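Long-range contacts in C2 toxin component I (Clostridium botulinum, PDB 2J3X), which is the enzymatic component of the binary C2 toxin, an ADP-ribosyltransferase that probably transfers ADP-ribose from NAD to actin: residues K52-S57 / N76-V82; T58-S64 / I406-I410; F358-R362 / K415-V419. The protein carries 2 engineered substitutions. One frame throughout, in Å; residues are numbered along the deposited sequence.

Contact 1 of 3, residues K52-S57 / N76-V82. Unlike the reference sequence in segment 76-82: Gln77 (reference His).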
loop_
_atom_site.group_PDB
_atom_site.type_symbol
_atom_site.label_atom_id
_atom_site.label_comp_id
_atom_site.label_asym_id
_atom_site.label_seq_id
_atom_site.Cartn_x
_atom_site.Cartn_y
_atom_site.Cartn_z
ATOM N N LYS A 52 -8.116 -10.290 -12.394
ATOM C CA LYS A 52 -6.830 -10.974 -12.518
ATOM C C LYS A 52 -5.673 -9.974 -12.727
ATOM O O LYS A 52 -4.583 -10.074 -12.089
ATOM C CB LYS A 52 -6.904 -11.989 -13.659
ATOM C CG LYS A 52 -5.607 -12.775 -13.893
ATOM C CD LYS A 52 -4.903 -12.405 -15.187
ATOM C CE LYS A 52 -5.157 -13.473 -16.229
ATOM N NZ LYS A 52 -4.906 -12.937 -17.597
ATOM N N ILE A 53 -5.871 -9.064 -13.684
ATOM C CA ILE A 53 -4.852 -8.065 -14.001
ATOM C C ILE A 53 -4.650 -7.080 -12.838
ATOM O O ILE A 53 -3.498 -6.690 -12.535
ATOM C CB ILE A 53 -5.251 -7.316 -15.319
ATOM C CG1 ILE A 53 -4.892 -8.185 -16.533
ATOM C CG2 ILE A 53 -4.560 -5.964 -15.463
ATOM C CD1 ILE A 53 -3.295 -8.538 -16.675
ATOM N N ASP A 54 -5.739 -6.695 -12.158
ATOM C CA ASP A 54 -5.598 -5.804 -10.997
ATOM C C ASP A 54 -4.766 -6.484 -9.918
ATOM O O ASP A 54 -3.875 -5.877 -9.341
ATOM C CB ASP A 54 -6.982 -5.383 -10.403
ATOM C CG ASP A 54 -7.623 -4.185 -11.167
ATOM O OD1 ASP A 54 -6.915 -3.441 -11.856
ATOM O OD2 ASP A 54 -8.841 -3.954 -11.029
ATOM N N ASN A 55 -5.076 -7.748 -9.637
ATOM C CA ASN A 55 -4.294 -8.488 -8.628
ATOM C C ASN A 55 -2.847 -8.640 -9.049
ATOM O O ASN A 55 -1.929 -8.484 -8.248
ATOM C CB ASN A 55 -4.928 -9.866 -8.449
ATOM C CG ASN A 55 -6.195 -9.826 -7.623
ATOM O OD1 ASN A 55 -6.488 -8.859 -6.923
ATOM N ND2 ASN A 55 -6.930 -10.925 -7.657
ATOM N N PHE A 56 -2.626 -8.937 -10.321
ATOM C CA PHE A 56 -1.273 -9.064 -10.859
ATOM C C PHE A 56 -0.518 -7.719 -10.717
ATOM O O PHE A 56 0.672 -7.695 -10.400
ATOM C CB PHE A 56 -1.327 -9.553 -12.317
ATOM C CG PHE A 56 0.028 -9.937 -12.875
ATOM C CD1 PHE A 56 0.592 -11.180 -12.596
ATOM C CD2 PHE A 56 0.767 -9.007 -13.593
ATOM C CE1 PHE A 56 1.870 -11.525 -13.093
ATOM C CE2 PHE A 56 2.042 -9.334 -14.069
ATOM C CZ PHE A 56 2.593 -10.579 -13.842
ATOM N N SER A 57 -1.192 -6.612 -11.014
ATOM C CA SER A 57 -0.555 -5.295 -10.924
ATOM C C SER A 57 -0.129 -4.970 -9.494
ATOM O O SER A 57 0.849 -4.229 -9.263
ATOM C CB SER A 57 -1.457 -4.177 -11.522
ATOM O OG SER A 57 -2.534 -3.817 -10.620
ATOM N N ASN A 76 6.277 -12.415 -20.526
ATOM C CA ASN A 76 5.091 -12.590 -19.728
ATOM C C ASN A 76 3.993 -11.614 -20.152
ATOM O O ASN A 76 4.163 -10.383 -20.018
ATOM C CB ASN A 76 5.447 -12.435 -18.257
ATOM C CG ASN A 76 4.256 -12.706 -17.339
ATOM O OD1 ASN A 76 3.327 -11.907 -17.279
ATOM N ND2 ASN A 76 4.234 -13.876 -16.709
ATOM N N GLN A 77 2.863 -12.156 -20.611
ATOM C CA GLN A 77 1.789 -11.331 -21.156
ATOM C C GLN A 77 1.071 -10.596 -20.052
ATOM O O GLN A 77 0.561 -9.478 -20.300
ATOM C CB GLN A 77 0.787 -12.151 -22.002
ATOM C CG GLN A 77 1.425 -12.655 -23.373
ATOM C CD GLN A 77 2.133 -11.558 -24.171
ATOM O OE1 GLN A 77 1.529 -10.522 -24.525
ATOM N NE2 GLN A 77 3.436 -11.780 -24.466
ATOM N N ASN A 78 0.989 -11.192 -18.857
ATOM C CA ASN A 78 0.324 -10.436 -17.750
ATOM C C ASN A 78 1.108 -9.142 -17.486
ATOM O O ASN A 78 0.500 -8.064 -17.376
ATOM C CB ASN A 78 0.224 -11.278 -16.499
ATOM C CG ASN A 78 -0.828 -12.375 -16.627
ATOM O OD1 ASN A 78 -1.714 -12.284 -17.467
ATOM N ND2 ASN A 78 -0.739 -13.394 -15.770
ATOM N N LEU A 79 2.441 -9.236 -17.437
ATOM C CA LEU A 79 3.232 -8.032 -17.120
ATOM C C LEU A 79 3.148 -7.045 -18.276
ATOM O O LEU A 79 3.014 -5.834 -18.058
ATOM C CB LEU A 79 4.687 -8.424 -16.798
ATOM C CG LEU A 79 5.655 -7.281 -16.612
ATOM C CD1 LEU A 79 5.243 -6.440 -15.327
ATOM C CD2 LEU A 79 7.065 -7.856 -16.409
ATOM N N PHE A 80 3.307 -7.530 -19.506
ATOM C CA PHE A 80 3.185 -6.613 -20.669
ATOM C C PHE A 80 1.823 -5.947 -20.718
ATOM O O PHE A 80 1.730 -4.768 -21.084
ATOM C CB PHE A 80 3.396 -7.343 -21.988
ATOM C CG PHE A 80 4.819 -7.849 -22.188
ATOM C CD1 PHE A 80 5.874 -7.458 -21.372
ATOM C CD2 PHE A 80 5.088 -8.656 -23.290
ATOM C CE1 PHE A 80 7.209 -7.967 -21.602
ATOM C CE2 PHE A 80 6.371 -9.133 -23.533
ATOM C CZ PHE A 80 7.415 -8.794 -22.715
ATOM N N ASP A 81 0.778 -6.689 -20.376
ATOM C CA ASP A 81 -0.579 -6.108 -20.377
ATOM C C ASP A 81 -0.701 -4.988 -19.332
ATOM O O ASP A 81 -1.232 -3.912 -19.629
ATOM C CB ASP A 81 -1.661 -7.180 -20.130
ATOM C CG ASP A 81 -1.970 -7.990 -21.384
ATOM O OD1 ASP A 81 -1.625 -7.517 -22.487
ATOM O OD2 ASP A 81 -2.563 -9.083 -21.242
ATOM N N VAL A 82 -0.202 -5.212 -18.113
ATOM C CA VAL A 82 -0.140 -4.127 -17.092
ATOM C C VAL A 82 0.638 -2.923 -17.644
ATOM O O VAL A 82 0.185 -1.754 -17.512
ATOM C CB VAL A 82 0.468 -4.609 -15.749
ATOM C CG1 VAL A 82 0.872 -3.445 -14.786
ATOM C CG2 VAL A 82 -0.476 -5.646 -15.053
#
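The ring of Phe56 carries Asn78 CB on one face, over its centre. This is a CH-pi contact, with Asn78 CB 3.5 Å from the ring centroid. At the edge, in the ring plane, sits Val82 CG2. Asn76 OD1 and Leu79 N approach the ring obliquely. The ring reaches across because its CG is anti to the backbone N (chi1 -170°). Phe56 CE2 lies 3.4 Å from Leu79 N, in the first turn of helix 77-90.

Asn76 caps that turn. Its OD1 accepts from Leu79 N at 2.8 Å. The amide of Asn76 is nearly parallel to the ring, the two planes 7° apart, while the amide of Asn78 is turned steeply against it. Lys52 bends over at its middle torsions and crosses Asn78 at about a right angle. Its NZ donates to Asn78 OD1 at 3.3 Å, from a position tilted off the carbonyl plane.

Deeper in, Ile53 CG2 meets Val82 CG2 at 4.1 Å. Ser57 CB lies 3.9 Å from the same methyl, Val82 CG2. Met71 of helix 65-73 also touches Phe56, Asn76 and Leu79.

The segment axes pass 9.9 Å apart at -89°. This is a near-perpendicular helix-helix packing with an N-capped partner, within the helical part of the N-terminal ADP-ribosyltransferase-like region.

Contact 2 of 3, residues T58-S64 / I406-I410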
loop_
_atom_site.group_PDB
_atom_site.type_symbol
_atom_site.label_atom_id
_atom_site.label_comp_id
_atom_site.label_asym_id
_atom_site.label_seq_id
_atom_site.Cartn_x
_atom_site.Cartn_y
_atom_site.Cartn_z
ATOM N N THR A 58 -0.847 -5.536 -8.506
ATOM C CA THR A 58 -0.442 -5.393 -7.084
ATOM C C THR A 58 0.751 -6.316 -6.797
ATOM O O THR A 58 1.721 -5.895 -6.168
ATOM C CB THR A 58 -1.622 -5.786 -6.221
ATOM O OG1 THR A 58 -2.669 -4.807 -6.424
ATOM C CG2 THR A 58 -1.245 -5.806 -4.732
ATOM N N ASP A 59 0.627 -7.588 -7.204
ATOM C CA ASP A 59 1.683 -8.585 -6.968
ATOM C C ASP A 59 3.085 -8.113 -7.369
ATOM O O ASP A 59 4.058 -8.299 -6.621
ATOM C CB ASP A 59 1.394 -9.861 -7.790
ATOM C CG ASP A 59 0.106 -10.543 -7.387
ATOM O OD1 ASP A 59 -0.440 -10.283 -6.305
ATOM O OD2 ASP A 59 -0.383 -11.323 -8.238
ATOM N N ILE A 60 3.183 -7.510 -8.551
ATOM C CA ILE A 60 4.490 -7.058 -9.059
ATOM C C ILE A 60 5.148 -5.941 -8.300
ATOM O O ILE A 60 6.374 -5.840 -8.352
ATOM C CB ILE A 60 4.451 -6.761 -10.574
ATOM C CG1 ILE A 60 3.494 -5.581 -10.832
ATOM C CG2 ILE A 60 3.982 -8.060 -11.359
ATOM C CD1 ILE A 60 3.209 -5.325 -12.306
ATOM N N LEU A 61 4.365 -5.129 -7.541
ATOM C CA LEU A 61 4.979 -4.075 -6.700
ATOM C C LEU A 61 5.783 -4.711 -5.541
ATOM O O LEU A 61 6.616 -4.064 -4.891
ATOM C CB LEU A 61 3.877 -3.193 -6.085
ATOM C CG LEU A 61 2.892 -2.571 -7.094
ATOM C CD1 LEU A 61 1.859 -1.746 -6.192
ATOM C CD2 LEU A 61 3.643 -1.672 -7.997
ATOM N N PHE A 62 5.440 -5.987 -5.226
ATOM C CA PHE A 62 5.983 -6.714 -4.060
ATOM C C PHE A 62 6.672 -8.012 -4.515
ATOM O O PHE A 62 6.602 -9.038 -3.838
ATOM C CB PHE A 62 4.864 -6.999 -3.039
ATOM C CG PHE A 62 4.180 -5.719 -2.574
ATOM C CD1 PHE A 62 4.866 -4.775 -1.779
ATOM C CD2 PHE A 62 2.901 -5.407 -3.084
ATOM C CE1 PHE A 62 4.191 -3.518 -1.422
ATOM C CE2 PHE A 62 2.278 -4.178 -2.757
ATOM C CZ PHE A 62 2.918 -3.275 -1.934
ATOM N N SER A 63 7.285 -7.934 -5.707
ATOM C CA SER A 63 8.135 -8.985 -6.234
ATOM C C SER A 63 9.486 -8.363 -6.550
ATOM O O SER A 63 9.584 -7.150 -6.852
ATOM C CB SER A 63 7.514 -9.563 -7.500
ATOM O OG SER A 63 6.204 -10.088 -7.238
ATOM N N SER A 64 10.559 -9.157 -6.457
ATOM C CA SER A 64 11.912 -8.605 -6.669
ATOM C C SER A 64 12.123 -8.097 -8.131
ATOM O O SER A 64 11.526 -8.638 -9.076
ATOM C CB SER A 64 13.020 -9.635 -6.372
ATOM O OG SER A 64 13.047 -10.609 -7.407
ATOM N N ILE A 406 -1.503 -10.875 -1.008
ATOM C CA ILE A 406 -1.039 -10.768 -2.373
ATOM C C ILE A 406 -0.443 -12.089 -2.773
ATOM O O ILE A 406 -0.247 -12.973 -1.919
ATOM C CB ILE A 406 0.061 -9.688 -2.515
ATOM C CG1 ILE A 406 1.325 -10.056 -1.682
ATOM C CG2 ILE A 406 -0.471 -8.284 -2.110
ATOM C CD1 ILE A 406 2.587 -9.290 -2.119
ATOM N N THR A 407 -0.104 -12.210 -4.045
ATOM C CA THR A 407 0.648 -13.370 -4.467
ATOM C C THR A 407 1.945 -12.859 -5.039
ATOM O O THR A 407 1.923 -12.354 -6.180
ATOM C CB THR A 407 -0.123 -14.115 -5.590
ATOM O OG1 THR A 407 -1.442 -14.474 -5.145
ATOM C CG2 THR A 407 0.635 -15.347 -6.053
ATOM N N SER A 408 3.073 -13.029 -4.321
ATOM C CA SER A 408 4.370 -12.500 -4.801
ATOM C C SER A 408 4.992 -13.480 -5.805
ATOM O O SER A 408 4.851 -14.713 -5.655
ATOM C CB SER A 408 5.335 -12.296 -3.659
ATOM O OG SER A 408 6.571 -11.666 -4.053
ATOM N N ILE A 409 5.658 -12.939 -6.822
ATOM C CA ILE A 409 6.290 -13.792 -7.819
ATOM C C ILE A 409 7.739 -13.921 -7.475
ATOM O O ILE A 409 8.456 -12.903 -7.433
ATOM C CB ILE A 409 6.094 -13.217 -9.239
ATOM C CG1 ILE A 409 4.622 -13.352 -9.647
ATOM C CG2 ILE A 409 6.957 -13.997 -10.208
ATOM C CD1 ILE A 409 3.899 -12.104 -9.640
ATOM N N ILE A 410 8.194 -15.147 -7.156
ATOM C CA ILE A 410 9.528 -15.327 -6.572
ATOM C C ILE A 410 10.470 -15.620 -7.720
ATOM O O ILE A 410 11.582 -15.083 -7.768
ATOM C CB ILE A 410 9.577 -16.497 -5.494
ATOM C CG1 ILE A 410 8.438 -16.351 -4.447
ATOM C CG2 ILE A 410 10.917 -16.565 -4.821
ATOM C CD1 ILE A 410 8.446 -15.061 -3.584
HETATM O O HOH W 1 10.096 -11.789 -5.551
HETATM O O HOH W 2 12.477 -13.040 -6.024
#
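Asp59 and Ser63 both turn their side chains beside their own backbone N (chi1 -63° and -59°), which brings each to the backbone of residues 406-410. Ser408 has its OG anti to the backbone N (chi1 -175°), and this hydroxyl points back at the turn. Three hydrogen bonds result.

Thr407 N donates to Asp59 OD1 at 3.0 Å. The N-H is well aligned, but it meets the oxygen from above the carboxylate plane. Ser408 OG donates to Phe62 O at 2.6 Å. Ile409 N donates to Ser63 OG at 2.9 Å. Ser63 OG donates a hydrogen bond to Asp59 O, so this hydroxyl is both acceptor and donor. Phe62 N reaches Asp59 O from the opposite face of the carbonyl plane. The buried oxygen is thus gripped twice, and the turn is tied to the strand through Ser63.

Apolar atoms fill in beside these bonds. Ile406 CD1 packs on Phe62 CB at 3.4 Å, the two side chains crossing at about a right angle. Ile406 CG2 meets Thr58 CG2 at 3.7 Å. Ile409 CD1 lies 3.8 Å from Asp59 CB. One water joins Ser64 N to Ile409 O. A second water links Ser64 OG with Ile410 O, while Ser64 OG also caps Ala67 N of helix 65-73.

Around the contact, Ile60 packs on helices 65-73 and 77-90, and the Phe62 ring meets Phe144 edge-to-face. Strand 397-411 pairs antiparallel with strand 414-426. The contact therefore joins the C-terminal part of helix 47-59 and the loop that follows to the sheet holding these two strands, in the C-terminal ADP-ribosyltransferase region.

Contact 3 of 3, residues F358-R362 / K415-V419. Engineered in segment 358-362: Arg361 (natural residue Ser).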
loop_
_atom_site.group_PDB
_atom_site.type_symbol
_atom_site.label_atom_id
_atom_site.label_comp_id
_atom_site.label_asym_id
_atom_site.label_seq_id
_atom_site.Cartn_x
_atom_site.Cartn_y
_atom_site.Cartn_z
ATOM N N PHE A 358 15.420 -11.152 0.608
ATOM C CA PHE A 358 14.254 -11.254 1.500
ATOM C C PHE A 358 12.964 -11.685 0.829
ATOM O O PHE A 358 11.917 -11.677 1.435
ATOM C CB PHE A 358 14.062 -9.948 2.251
ATOM C CG PHE A 358 15.288 -9.521 2.988
ATOM C CD1 PHE A 358 15.769 -10.284 4.035
ATOM C CD2 PHE A 358 15.954 -8.369 2.620
ATOM C CE1 PHE A 358 16.922 -9.877 4.712
ATOM C CE2 PHE A 358 17.093 -7.961 3.279
ATOM C CZ PHE A 358 17.574 -8.696 4.316
ATOM N N SER A 359 13.051 -12.142 -0.399
ATOM C CA SER A 359 11.875 -12.331 -1.231
ATOM C C SER A 359 10.956 -13.463 -0.790
ATOM O O SER A 359 9.745 -13.447 -1.081
ATOM C CB SER A 359 12.318 -12.500 -2.681
ATOM O OG SER A 359 13.015 -13.732 -2.874
ATOM N N LYS A 360 11.495 -14.407 -0.013
ATOM C CA LYS A 360 10.675 -15.513 0.472
ATOM C C LYS A 360 10.129 -15.287 1.867
ATOM O O LYS A 360 9.547 -16.214 2.465
ATOM C CB LYS A 360 11.477 -16.818 0.443
ATOM C CG LYS A 360 11.859 -17.196 -1.000
ATOM C CD LYS A 360 12.581 -18.532 -1.004
ATOM C CE LYS A 360 13.416 -18.678 -2.273
ATOM N NZ LYS A 360 14.065 -20.024 -2.254
ATOM N N ARG A 361 10.301 -14.088 2.421
ATOM C CA ARG A 361 9.676 -13.771 3.710
ATOM C C ARG A 361 8.271 -13.240 3.430
ATOM O O ARG A 361 8.119 -12.294 2.637
ATOM C CB ARG A 361 10.500 -12.720 4.434
ATOM C CG ARG A 361 11.915 -13.262 4.777
ATOM C CD ARG A 361 12.543 -12.266 5.670
ATOM N NE ARG A 361 13.901 -12.630 6.056
ATOM C CZ ARG A 361 14.659 -11.862 6.834
ATOM N NH1 ARG A 361 14.174 -10.713 7.290
ATOM N NH2 ARG A 361 15.901 -12.238 7.137
ATOM N N ARG A 362 7.260 -13.848 4.062
ATOM C CA ARG A 362 5.827 -13.622 3.688
ATOM C C ARG A 362 5.212 -12.380 4.335
ATOM O O ARG A 362 4.111 -11.955 3.942
ATOM C CB ARG A 362 5.012 -14.872 4.129
ATOM C CG ARG A 362 5.433 -16.128 3.371
ATOM C CD ARG A 362 4.805 -17.350 4.049
ATOM N NE ARG A 362 5.086 -18.575 3.274
ATOM C CZ ARG A 362 6.212 -19.281 3.348
ATOM N NH1 ARG A 362 7.207 -18.927 4.134
ATOM N NH2 ARG A 362 6.321 -20.371 2.626
ATOM N N LYS A 415 5.502 -19.016 -6.932
ATOM C CA LYS A 415 4.722 -17.856 -6.449
ATOM C C LYS A 415 4.432 -18.138 -4.993
ATOM O O LYS A 415 4.438 -19.318 -4.584
ATOM C CB LYS A 415 3.376 -17.796 -7.170
ATOM C CG LYS A 415 3.444 -17.539 -8.671
ATOM C CD LYS A 415 2.077 -17.177 -9.196
ATOM C CE LYS A 415 1.102 -18.338 -9.241
ATOM N NZ LYS A 415 0.126 -18.088 -10.386
ATOM N N MET A 416 4.186 -17.105 -4.181
ATOM C CA MET A 416 3.967 -17.343 -2.767
ATOM C C MET A 416 2.883 -16.364 -2.270
ATOM O O MET A 416 2.933 -15.165 -2.600
ATOM C CB MET A 416 5.303 -17.178 -2.010
ATOM C CG MET A 416 5.202 -17.498 -0.552
ATOM S SD MET A 416 6.739 -17.202 0.349
ATOM C CE MET A 416 7.844 -17.737 -0.900
ATOM N N THR A 417 1.928 -16.864 -1.498
ATOM C CA THR A 417 0.968 -15.957 -0.850
ATOM C C THR A 417 1.719 -15.240 0.266
ATOM O O THR A 417 2.370 -15.828 1.167
ATOM C CB THR A 417 -0.264 -16.695 -0.304
ATOM O OG1 THR A 417 -0.924 -17.365 -1.385
ATOM C CG2 THR A 417 -1.237 -15.727 0.307
ATOM N N GLN A 418 1.594 -13.925 0.208
ATOM C CA GLN A 418 2.234 -13.062 1.196
ATOM C C GLN A 418 1.258 -11.983 1.623
ATOM O O GLN A 418 0.175 -11.872 1.067
ATOM C CB GLN A 418 3.490 -12.392 0.625
ATOM C CG GLN A 418 4.435 -13.424 -0.075
ATOM C CD GLN A 418 5.839 -12.900 -0.300
ATOM O OE1 GLN A 418 6.049 -11.706 -0.527
ATOM N NE2 GLN A 418 6.818 -13.807 -0.319
ATOM N N VAL A 419 1.635 -11.216 2.645
ATOM C CA VAL A 419 0.689 -10.184 3.141
ATOM C C VAL A 419 1.439 -8.883 3.259
ATOM O O VAL A 419 2.559 -8.832 3.854
ATOM C CB VAL A 419 0.051 -10.587 4.513
ATOM C CG1 VAL A 419 -1.027 -11.748 4.340
ATOM C CG2 VAL A 419 1.163 -10.890 5.607
HETATM O O HOH W 3 2.527 -18.328 1.759
#
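Arg362 and Met416 cross at about a right angle, with the sulfur over one face of the guanidinium. Met416 SD stands 3.6 Å above that plane, toward its rim. The arginine chain is extended from CG to NE, which carries the guanidinium past the sulfur. Arg362 CG lies 3.5 Å from Met416 SD. At the guanidinium edge, in plane, a water accepts from Arg362 NE and donates to Thr417 O. Met416 CE, bent back at chi3, lies 4.0 Å from Lys360 CB.

Gln418 is extended beyond CG and reaches the turn. Its NE2 donates to Ser359 O at 3.0 Å, and the acceptor lies close to the amide plane. The same NE2 makes a weak bond to Met416 SD, while Gln418 OE1 takes a bond from Arg300. These contacts fix the rotation of the amide.

Main chain joins main chain where Val419 N donates to Arg362 O at 2.9 Å.

Residues 358-361 form a type I beta turn. The side chain of the engineered Arg361 starts out away from the strand, and its NH1 donates to Arg300 O. The arrangement is a loop entering strand 363-369, which runs parallel to strand 414-426 in the sheet of the C-terminal ADP-ribosyltransferase fold.

Contacts 1 and 2 share helix 47-59 and meet where Ile60 packs against Leu79 and Val82. Contacts 2 and 3 meet across the paired strands 397-411 and 414-426. All three are largely buried, but contacts 1 and 3 each include one exposed lysine, Lys52 and Lys360. Their chemistry follows their place. Contact 1 is helix on helix, mainly apolar, with one side-chain bond across it. Contact 2 bridges the two family regions and relies on side chains that bond to backbone. Contact 3 stays within the C-terminal region and combines a sheet-like backbone bond with a sulfur-guanidinium packing. Contacts 1 and 3 do not touch; contact 2 lies between them.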